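Local coordinates for protein DNA alpha-glucosyltransferase (Enterobacteria phage T4, PDB 1XV5) that is a phage glycosyltransferase of the GT-B class, built from two Rossmann-like domains and holding uridine-5'-diphosphate in the model, at residues Q214-K228 with F349-I361. Residues are numbered along the deposited sequence; the frame is centred on the assembly and turned at random.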
ATOM      1  N   GLN A 214     -12.752  -1.410 -13.931  1.00 13.28           N
ATOM      2  CA  GLN A 214     -13.742  -2.394 -13.525  1.00 14.36           C
ATOM      3  C   GLN A 214     -14.810  -1.766 -12.635  1.00 13.50           C
ATOM      4  O   GLN A 214     -15.966  -2.205 -12.629  1.00 12.80           O
ATOM      5  CB  GLN A 214     -13.053  -3.572 -12.824  1.00 16.88           C
ATOM      6  CG  GLN A 214     -12.313  -4.507 -13.796  1.00 18.81           C
ATOM      7  CD  GLN A 214     -11.108  -3.861 -14.483  1.00 21.41           C
ATOM      8  OE1 GLN A 214     -10.812  -4.154 -15.644  1.00 23.93           O
ATOM      9  NE2 GLN A 214     -10.401  -2.999 -13.763  1.00 16.50           N
ATOM     10  N   MET A 215     -14.434  -0.726 -11.895  1.00 13.19           N
ATOM     11  CA  MET A 215     -15.392  -0.035 -11.038  1.00 12.79           C
ATOM     12  C   MET A 215     -16.356   0.767 -11.923  1.00 12.67           C
ATOM     13  O   MET A 215     -17.570   0.766 -11.698  1.00 12.42           O
ATOM     14  CB  MET A 215     -14.665   0.904 -10.070  1.00 13.61           C
ATOM     15  CG  MET A 215     -15.553   1.451  -8.956  1.00 12.09           C
ATOM     16  SD  MET A 215     -16.129   0.158  -7.823  1.00 13.69           S
ATOM     17  CE  MET A 215     -17.541   0.970  -7.070  1.00 15.99           C
ATOM     18  N   PHE A 216     -15.814   1.449 -12.930  1.00 14.12           N
ATOM     19  CA  PHE A 216     -16.647   2.222 -13.852  1.00 14.78           C
ATOM     20  C   PHE A 216     -17.640   1.280 -14.521  1.00 15.39           C
ATOM     21  O   PHE A 216     -18.816   1.607 -14.689  1.00 15.51           O
ATOM     22  CB  PHE A 216     -15.795   2.880 -14.946  1.00 16.03           C
ATOM     23  CG  PHE A 216     -15.058   4.113 -14.501  1.00 15.95           C
ATOM     24  CD1 PHE A 216     -15.746   5.210 -13.990  1.00 17.80           C
ATOM     25  CD2 PHE A 216     -13.674   4.194 -14.635  1.00 18.73           C
ATOM     26  CE1 PHE A 216     -15.065   6.371 -13.621  1.00 16.81           C
ATOM     27  CE2 PHE A 216     -12.988   5.351 -14.270  1.00 19.27           C
ATOM     28  CZ  PHE A 216     -13.684   6.440 -13.763  1.00 16.83           C
ATOM     29  N   ASP A 217     -17.148   0.104 -14.900  1.00 14.84           N
ATOM     30  CA  ASP A 217     -17.959  -0.905 -15.573  1.00 15.66           C
ATOM     31  C   ASP A 217     -19.075  -1.393 -14.651  1.00 15.43           C
ATOM     32  O   ASP A 217     -20.233  -1.493 -15.061  1.00 14.69           O
ATOM     33  CB  ASP A 217     -17.075  -2.085 -15.987  1.00 16.36           C
ATOM     34  CG  ASP A 217     -17.748  -3.003 -16.998  1.00 19.57           C
ATOM     35  OD1 ASP A 217     -17.506  -4.227 -16.944  1.00 20.50           O
ATOM     36  OD2 ASP A 217     -18.502  -2.503 -17.856  1.00 20.57           O
ATOM     37  N   PHE A 218     -18.723  -1.687 -13.403  1.00 13.95           N
ATOM     38  CA  PHE A 218     -19.704  -2.170 -12.438  1.00 14.41           C
ATOM     39  C   PHE A 218     -20.762  -1.106 -12.158  1.00 13.11           C
ATOM     40  O   PHE A 218     -21.933  -1.424 -11.969  1.00 14.69           O
ATOM     41  CB  PHE A 218     -19.011  -2.580 -11.133  1.00 13.52           C
ATOM     42  CG  PHE A 218     -19.895  -3.357 -10.190  1.00 14.65           C
ATOM     43  CD1 PHE A 218     -20.527  -4.526 -10.608  1.00 14.96           C
ATOM     44  CD2 PHE A 218     -20.069  -2.939  -8.875  1.00 15.55           C
ATOM     45  CE1 PHE A 218     -21.318  -5.269  -9.726  1.00 15.57           C
ATOM     46  CE2 PHE A 218     -20.854  -3.671  -7.986  1.00 15.11           C
ATOM     47  CZ  PHE A 218     -21.480  -4.838  -8.410  1.00 15.79           C
ATOM     48  N   HIS A 219     -20.354   0.158 -12.128  1.00 13.64           N
ATOM     49  CA  HIS A 219     -21.309   1.228 -11.881  1.00 13.01           C
ATOM     50  C   HIS A 219     -22.294   1.313 -13.044  1.00 14.24           C
ATOM     51  O   HIS A 219     -23.506   1.385 -12.849  1.00 14.02           O
ATOM     52  CB  HIS A 219     -20.603   2.574 -11.741  1.00 12.95           C
ATOM     53  CG  HIS A 219     -21.527   3.698 -11.395  1.00 13.56           C
ATOM     54  ND1 HIS A 219     -21.599   4.861 -12.130  1.00 17.99           N
ATOM     55  CD2 HIS A 219     -22.428   3.831 -10.392  1.00 12.23           C
ATOM     56  CE1 HIS A 219     -22.504   5.663 -11.596  1.00 12.89           C
ATOM     57  NE2 HIS A 219     -23.020   5.060 -10.539  1.00 18.08           N
ATOM     58  N   GLU A 220     -21.760   1.307 -14.258  1.00 16.87           N
ATOM     59  CA  GLU A 220     -22.596   1.397 -15.451  1.00 18.49           C
ATOM     60  C   GLU A 220     -23.570   0.231 -15.603  1.00 19.29           C
ATOM     61  O   GLU A 220     -24.749   0.434 -15.903  1.00 18.91           O
ATOM     62  CB  GLU A 220     -21.715   1.486 -16.701  1.00 21.15           C
ATOM     63  CG  GLU A 220     -22.488   1.481 -18.014  1.00 26.19           C
ATOM     64  CD  GLU A 220     -21.578   1.601 -19.225  1.00 29.41           C
ATOM     65  OE1 GLU A 220     -20.953   2.669 -19.397  1.00 31.98           O
ATOM     66  OE2 GLU A 220     -21.484   0.626 -20.001  1.00 32.94           O
ATOM     67  N   LYS A 221     -23.077  -0.984 -15.388  1.00 18.03           N
ATOM     68  CA  LYS A 221     -23.895  -2.181 -15.549  1.00 18.84           C
ATOM     69  C   LYS A 221     -24.854  -2.529 -14.421  1.00 19.01           C
ATOM     70  O   LYS A 221     -25.950  -3.032 -14.678  1.00 19.42           O
ATOM     71  CB  LYS A 221     -22.998  -3.391 -15.814  1.00 19.39           C
ATOM     72  CG  LYS A 221     -22.239  -3.330 -17.127  1.00 22.29           C
ATOM     73  CD  LYS A 221     -21.348  -4.546 -17.302  1.00 25.13           C
ATOM     74  CE  LYS A 221     -20.603  -4.495 -18.630  1.00 26.23           C
ATOM     75  NZ  LYS A 221     -19.648  -5.628 -18.745  1.00 28.93           N
ATOM     76  N   PHE A 222     -24.456  -2.272 -13.178  1.00 17.07           N
ATOM     77  CA  PHE A 222     -25.312  -2.622 -12.054  1.00 16.39           C
ATOM     78  C   PHE A 222     -25.672  -1.546 -11.040  1.00 15.94           C
ATOM     79  O   PHE A 222     -26.843  -1.377 -10.712  1.00 16.30           O
ATOM     80  CB  PHE A 222     -24.714  -3.817 -11.305  1.00 18.34           C
ATOM     81  CG  PHE A 222     -24.665  -5.075 -12.121  1.00 17.14           C
ATOM     82  CD1 PHE A 222     -23.604  -5.319 -12.982  1.00 18.02           C
ATOM     83  CD2 PHE A 222     -25.704  -5.998 -12.057  1.00 20.15           C
ATOM     84  CE1 PHE A 222     -23.574  -6.467 -13.770  1.00 19.92           C
ATOM     85  CE2 PHE A 222     -25.687  -7.151 -12.842  1.00 20.39           C
ATOM     86  CZ  PHE A 222     -24.620  -7.384 -13.700  1.00 18.65           C
ATOM     87  N   LEU A 223     -24.678  -0.831 -10.529  1.00 16.09           N
ATOM     88  CA  LEU A 223     -24.944   0.187  -9.520  1.00 15.41           C
ATOM     89  C   LEU A 223     -25.817   1.354  -9.986  1.00 15.77           C
ATOM     90  O   LEU A 223     -26.817   1.674  -9.345  1.00 16.38           O
ATOM     91  CB  LEU A 223     -23.623   0.715  -8.947  1.00 15.70           C
ATOM     92  CG  LEU A 223     -22.716  -0.349  -8.317  1.00 15.44           C
ATOM     93  CD1 LEU A 223     -21.424   0.299  -7.841  1.00 13.23           C
ATOM     94  CD2 LEU A 223     -23.428  -1.032  -7.156  1.00 13.90           C
ATOM     95  N   LYS A 224     -25.462   1.981 -11.100  1.00 15.24           N
ATOM     96  CA  LYS A 224     -26.251   3.115 -11.572  1.00 16.33           C
ATOM     97  C   LYS A 224     -27.697   2.741 -11.902  1.00 16.77           C
ATOM     98  O   LYS A 224     -28.627   3.445 -11.507  1.00 16.88           O
ATOM     99  CB  LYS A 224     -25.594   3.768 -12.788  1.00 16.24           C
ATOM    100  CG  LYS A 224     -26.134   5.162 -13.082  1.00 17.87           C
ATOM    101  CD  LYS A 224     -25.492   5.768 -14.319  1.00 19.10           C
ATOM    102  CE  LYS A 224     -25.983   7.186 -14.539  1.00 22.44           C
ATOM    103  NZ  LYS A 224     -25.410   7.798 -15.771  1.00 23.11           N
ATOM    104  N   PRO A 225     -27.909   1.629 -12.629  1.00 17.46           N
ATOM    105  CA  PRO A 225     -29.275   1.220 -12.975  1.00 17.92           C
ATOM    106  C   PRO A 225     -30.128   0.912 -11.749  1.00 19.31           C
ATOM    107  O   PRO A 225     -31.347   1.069 -11.775  1.00 18.61           O
ATOM    108  CB  PRO A 225     -29.058  -0.021 -13.840  1.00 18.87           C
ATOM    109  CG  PRO A 225     -27.721   0.229 -14.467  1.00 18.98           C
ATOM    110  CD  PRO A 225     -26.922   0.774 -13.310  1.00 18.06           C
ATOM    111  N   ALA A 226     -29.475   0.479 -10.674  1.00 18.40           N
ATOM    112  CA  ALA A 226     -30.169   0.130  -9.440  1.00 19.54           C
ATOM    113  C   ALA A 226     -30.418   1.331  -8.527  1.00 18.78           C
ATOM    114  O   ALA A 226     -30.983   1.182  -7.442  1.00 21.75           O
ATOM    115  CB  ALA A 226     -29.379  -0.946  -8.691  1.00 18.60           C
ATOM    116  N   GLY A 227     -29.992   2.513  -8.963  1.00 16.47           N
ATOM    117  CA  GLY A 227     -30.196   3.711  -8.166  1.00 17.03           C
ATOM    118  C   GLY A 227     -29.136   3.948  -7.109  1.00 18.64           C
ATOM    119  O   GLY A 227     -29.321   4.768  -6.204  1.00 19.79           O
ATOM    120  N   LYS A 228     -28.018   3.239  -7.223  1.00 17.41           N
ATOM    121  CA  LYS A 228     -26.926   3.376  -6.264  1.00 17.13           C
ATOM    122  C   LYS A 228     -25.948   4.458  -6.708  1.00 17.44           C
ATOM    123  O   LYS A 228     -25.994   4.921  -7.850  1.00 17.05           O
ATOM    124  CB  LYS A 228     -26.185   2.047  -6.121  1.00 17.87           C
ATOM    125  CG  LYS A 228     -27.089   0.848  -5.901  1.00 17.05           C
ATOM    126  CD  LYS A 228     -27.851   0.949  -4.596  1.00 17.51           C
ATOM    127  CE  LYS A 228     -28.702  -0.294  -4.373  1.00 17.54           C
ATOM    128  NZ  LYS A 228     -29.334  -0.293  -3.023  1.00 17.31           N
ATOM    129  N   PHE A 349     -15.481  -9.735  -5.743  1.00 15.42           N
ATOM    130  CA  PHE A 349     -15.913  -9.203  -7.028  1.00 15.98           C
ATOM    131  C   PHE A 349     -15.516 -10.152  -8.151  1.00 14.03           C
ATOM    132  O   PHE A 349     -14.337 -10.427  -8.348  1.00 14.88           O
ATOM    133  CB  PHE A 349     -15.261  -7.836  -7.233  1.00 15.34           C
ATOM    134  CG  PHE A 349     -15.771  -7.083  -8.428  1.00 17.12           C
ATOM    135  CD1 PHE A 349     -15.327  -7.396  -9.710  1.00 17.88           C
ATOM    136  CD2 PHE A 349     -16.683  -6.047  -8.267  1.00 16.72           C
ATOM    137  CE1 PHE A 349     -15.785  -6.682 -10.820  1.00 19.45           C
ATOM    138  CE2 PHE A 349     -17.148  -5.326  -9.366  1.00 18.75           C
ATOM    139  CZ  PHE A 349     -16.696  -5.645 -10.647  1.00 20.09           C
ATOM    140  N   ASP A 350     -16.508 -10.637  -8.890  1.00 14.36           N
ATOM    141  CA  ASP A 350     -16.266 -11.576  -9.983  1.00 16.62           C
ATOM    142  C   ASP A 350     -16.619 -10.931 -11.316  1.00 17.13           C
ATOM    143  O   ASP A 350     -17.797 -10.763 -11.636  1.00 17.91           O
ATOM    144  CB  ASP A 350     -17.121 -12.831  -9.786  1.00 16.45           C
ATOM    145  CG  ASP A 350     -16.731 -13.954 -10.724  1.00 20.87           C
ATOM    146  OD1 ASP A 350     -16.094 -13.671 -11.759  1.00 20.12           O
ATOM    147  OD2 ASP A 350     -17.071 -15.119 -10.430  1.00 23.05           O
ATOM    148  N   GLU A 351     -15.604 -10.581 -12.098  1.00 19.26           N
ATOM    149  CA  GLU A 351     -15.841  -9.937 -13.385  1.00 21.37           C
ATOM    150  C   GLU A 351     -16.629 -10.832 -14.342  1.00 22.62           C
ATOM    151  O   GLU A 351     -17.258 -10.342 -15.279  1.00 23.35           O
ATOM    152  CB  GLU A 351     -14.516  -9.536 -14.037  1.00 22.27           C
ATOM    153  CG  GLU A 351     -13.767 -10.681 -14.694  1.00 26.62           C
ATOM    154  CD  GLU A 351     -12.528 -10.210 -15.437  1.00 29.89           C
ATOM    155  OE1 GLU A 351     -12.609  -9.169 -16.123  1.00 30.83           O
ATOM    156  OE2 GLU A 351     -11.482 -10.885 -15.342  1.00 29.76           O
ATOM    157  N   ASN A 352     -16.591 -12.139 -14.104  1.00 22.69           N
ATOM    158  CA  ASN A 352     -17.306 -13.089 -14.953  1.00 24.48           C
ATOM    159  C   ASN A 352     -18.728 -13.346 -14.472  1.00 24.49           C
ATOM    160  O   ASN A 352     -19.494 -14.061 -15.120  1.00 23.56           O
ATOM    161  CB  ASN A 352     -16.532 -14.402 -15.032  1.00 27.73           C
ATOM    162  CG  ASN A 352     -15.289 -14.290 -15.890  1.00 30.78           C
ATOM    163  OD1 ASN A 352     -14.346 -15.065 -15.741  1.00 33.10           O
ATOM    164  ND2 ASN A 352     -15.285 -13.327 -16.808  1.00 31.01           N
ATOM    165  N   ASP A 353     -19.075 -12.769 -13.327  1.00 22.67           N
ATOM    166  CA  ASP A 353     -20.414 -12.917 -12.778  1.00 22.46           C
ATOM    167  C   ASP A 353     -20.702 -11.750 -11.841  1.00 22.23           C
ATOM    168  O   ASP A 353     -20.918 -11.931 -10.641  1.00 21.30           O
ATOM    169  CB  ASP A 353     -20.554 -14.242 -12.025  1.00 23.40           C
ATOM    170  CG  ASP A 353     -22.001 -14.571 -11.695  1.00 25.73           C
ATOM    171  OD1 ASP A 353     -22.248 -15.629 -11.082  1.00 27.43           O
ATOM    172  OD2 ASP A 353     -22.894 -13.773 -12.047  1.00 25.13           O
ATOM    173  N   MET A 354     -20.689 -10.545 -12.398  1.00 20.84           N
ATOM    174  CA  MET A 354     -20.952  -9.358 -11.603  1.00 20.98           C
ATOM    175  C   MET A 354     -22.382  -9.369 -11.077  1.00 21.20           C
ATOM    176  O   MET A 354     -22.687  -8.735 -10.065  1.00 19.34           O
ATOM    177  CB  MET A 354     -20.695  -8.101 -12.436  1.00 21.50           C
ATOM    178  CG  MET A 354     -19.217  -7.872 -12.730  1.00 22.52           C
ATOM    179  SD  MET A 354     -18.894  -6.351 -13.629  1.00 25.67           S
ATOM    180  CE  MET A 354     -19.019  -6.937 -15.322  1.00 26.54           C
ATOM    181  N   GLU A 355     -23.260 -10.097 -11.760  1.00 21.67           N
ATOM    182  CA  GLU A 355     -24.644 -10.177 -11.322  1.00 23.67           C
ATOM    183  C   GLU A 355     -24.675 -10.804  -9.932  1.00 23.09           C
ATOM    184  O   GLU A 355     -25.356 -10.313  -9.034  1.00 22.50           O
ATOM    185  CB  GLU A 355     -25.474 -11.022 -12.293  1.00 26.44           C
ATOM    186  CG  GLU A 355     -26.944 -11.087 -11.921  1.00 32.88           C
ATOM    187  CD  GLU A 355     -27.773 -11.865 -12.924  1.00 37.60           C
ATOM    188  OE1 GLU A 355     -28.995 -12.003 -12.703  1.00 40.68           O
ATOM    189  OE2 GLU A 355     -27.207 -12.338 -13.932  1.00 40.54           O
ATOM    190  N   SER A 356     -23.923 -11.885  -9.760  1.00 22.13           N
ATOM    191  CA  SER A 356     -23.861 -12.570  -8.475  1.00 21.67           C
ATOM    192  C   SER A 356     -23.259 -11.644  -7.423  1.00 20.47           C
ATOM    193  O   SER A 356     -23.689 -11.634  -6.271  1.00 18.84           O
ATOM    194  CB  SER A 356     -23.014 -13.839  -8.594  1.00 25.02           C
ATOM    195  OG  SER A 356     -22.905 -14.493  -7.344  1.00 31.63           O
ATOM    196  N   THR A 357     -22.257 -10.871  -7.828  1.00 19.25           N
ATOM    197  CA  THR A 357     -21.610  -9.936  -6.918  1.00 17.88           C
ATOM    198  C   THR A 357     -22.612  -8.893  -6.433  1.00 17.29           C
ATOM    199  O   THR A 357     -22.711  -8.622  -5.239  1.00 16.15           O
ATOM    200  CB  THR A 357     -20.437  -9.214  -7.609  1.00 18.91           C
ATOM    201  OG1 THR A 357     -19.445 -10.174  -7.991  1.00 19.73           O
ATOM    202  CG2 THR A 357     -19.813  -8.185  -6.675  1.00 19.22           C
ATOM    203  N   PHE A 358     -23.365  -8.308  -7.357  1.00 15.61           N
ATOM    204  CA  PHE A 358     -24.332  -7.295  -6.961  1.00 16.61           C
ATOM    205  C   PHE A 358     -25.472  -7.892  -6.138  1.00 16.13           C
ATOM    206  O   PHE A 358     -26.020  -7.230  -5.262  1.00 15.51           O
ATOM    207  CB  PHE A 358     -24.891  -6.571  -8.185  1.00 15.92           C
ATOM    208  CG  PHE A 358     -25.786  -5.422  -7.834  1.00 17.50           C
ATOM    209  CD1 PHE A 358     -25.349  -4.437  -6.950  1.00 17.24           C
ATOM    210  CD2 PHE A 358     -27.069  -5.328  -8.367  1.00 18.36           C
ATOM    211  CE1 PHE A 358     -26.174  -3.377  -6.598  1.00 18.05           C
ATOM    212  CE2 PHE A 358     -27.905  -4.271  -8.024  1.00 18.79           C
ATOM    213  CZ  PHE A 358     -27.458  -3.293  -7.137  1.00 18.74           C
ATOM    214  N   GLU A 359     -25.825  -9.144  -6.412  1.00 18.75           N
ATOM    215  CA  GLU A 359     -26.894  -9.791  -5.659  1.00 19.98           C
ATOM    216  C   GLU A 359     -26.512  -9.903  -4.188  1.00 18.43           C
ATOM    217  O   GLU A 359     -27.347  -9.719  -3.305  1.00 19.63           O
ATOM    218  CB  GLU A 359     -27.196 -11.175  -6.238  1.00 24.26           C
ATOM    219  CG  GLU A 359     -27.872 -11.115  -7.601  1.00 30.44           C
ATOM    220  CD  GLU A 359     -29.225 -10.421  -7.549  1.00 34.88           C
ATOM    221  OE1 GLU A 359     -29.734 -10.017  -8.615  1.00 36.99           O
ATOM    222  OE2 GLU A 359     -29.787 -10.284  -6.441  1.00 39.83           O
ATOM    223  N   ARG A 360     -25.241 -10.186  -3.926  1.00 17.95           N
ATOM    224  CA  ARG A 360     -24.767 -10.305  -2.553  1.00 17.89           C
ATOM    225  C   ARG A 360     -24.800  -8.926  -1.894  1.00 17.66           C
ATOM    226  O   ARG A 360     -25.165  -8.789  -0.726  1.00 16.97           O
ATOM    227  CB  ARG A 360     -23.349 -10.884  -2.537  1.00 18.99           C
ATOM    228  CG  ARG A 360     -22.761 -11.109  -1.141  1.00 21.77           C
ATOM    229  CD  ARG A 360     -23.649 -11.993  -0.262  1.00 24.70           C
ATOM    230  NE  ARG A 360     -22.959 -12.383   0.966  1.00 28.25           N
ATOM    231  CZ  ARG A 360     -23.528 -13.011   1.989  1.00 29.48           C
ATOM    232  NH1 ARG A 360     -24.816 -13.330   1.950  1.00 29.02           N
ATOM    233  NH2 ARG A 360     -22.806 -13.325   3.058  1.00 30.12           N
ATOM    234  N   ILE A 361     -24.425  -7.903  -2.655  1.00 15.86           N
ATOM    235  CA  ILE A 361     -24.431  -6.536  -2.154  1.00 15.91           C
ATOM    236  C   ILE A 361     -25.857  -6.133  -1.776  1.00 17.28           C
ATOM    237  O   ILE A 361     -26.086  -5.529  -0.729  1.00 15.07           O
ATOM    238  CB  ILE A 361     -23.873  -5.565  -3.220  1.00 15.43           C
ATOM    239  CG1 ILE A 361     -22.369  -5.800  -3.378  1.00 14.19           C
ATOM    240  CG2 ILE A 361     -24.168  -4.122  -2.832  1.00 16.65           C
ATOM    241  CD1 ILE A 361     -21.727  -4.999  -4.508  1.00 15.03           C
TER
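Four phenylalanines dominate this meeting of helix 214-223 with strand-end Phe349 and helix 354-361, the two helix axes crossing at -73°. Phe218 is a knob among Met354, Thr357, Phe358 and Ile361. Phe349 adds a T-shaped stack: the edge of Phe349 meets the face of Phe218, planes 73° apart, CE2 of Phe349 lying 3.5 Å from CG of Phe218. At the Phe218 rim, CE1 approaches Met354 O at 3.7 Å, in the ring plane, where the faintly positive C-H edge suits a carbonyl oxygen. Met354 is a reciprocal knob; bent at chi3 (-90°), its flexible thioether sets SD obliquely beside Phe218 and carries CE to 3.7 Å from Lys221 NZ. Phe222 lays its ring against the first turn of the second helix, with Met354 O 4.2 Å above the ring centre and Phe222 CE2 3.5 Å from Glu355 CA. Beyond it, Phe358 takes Phe222 CB over one face and reaches Ala226, whose methyl CB packs closely on CZ of Phe358 (3.4 Å), the short side chain letting the ring come this near the turn. Gly227, with positive phi, closes the Schellman motif that turns the chain there. Strand 288-293 backs the cluster through Tyr292, which touches Phe218 and Ile361. Mainly aromatic and aliphatic packing, with a carbonyl and a thioether against the rings, thus joins the two helices on the sheet of this Rossmann-like domain, while the Lys221-Asp217 salt bridge pairs its charges within one helix and Met354 CE packs against it.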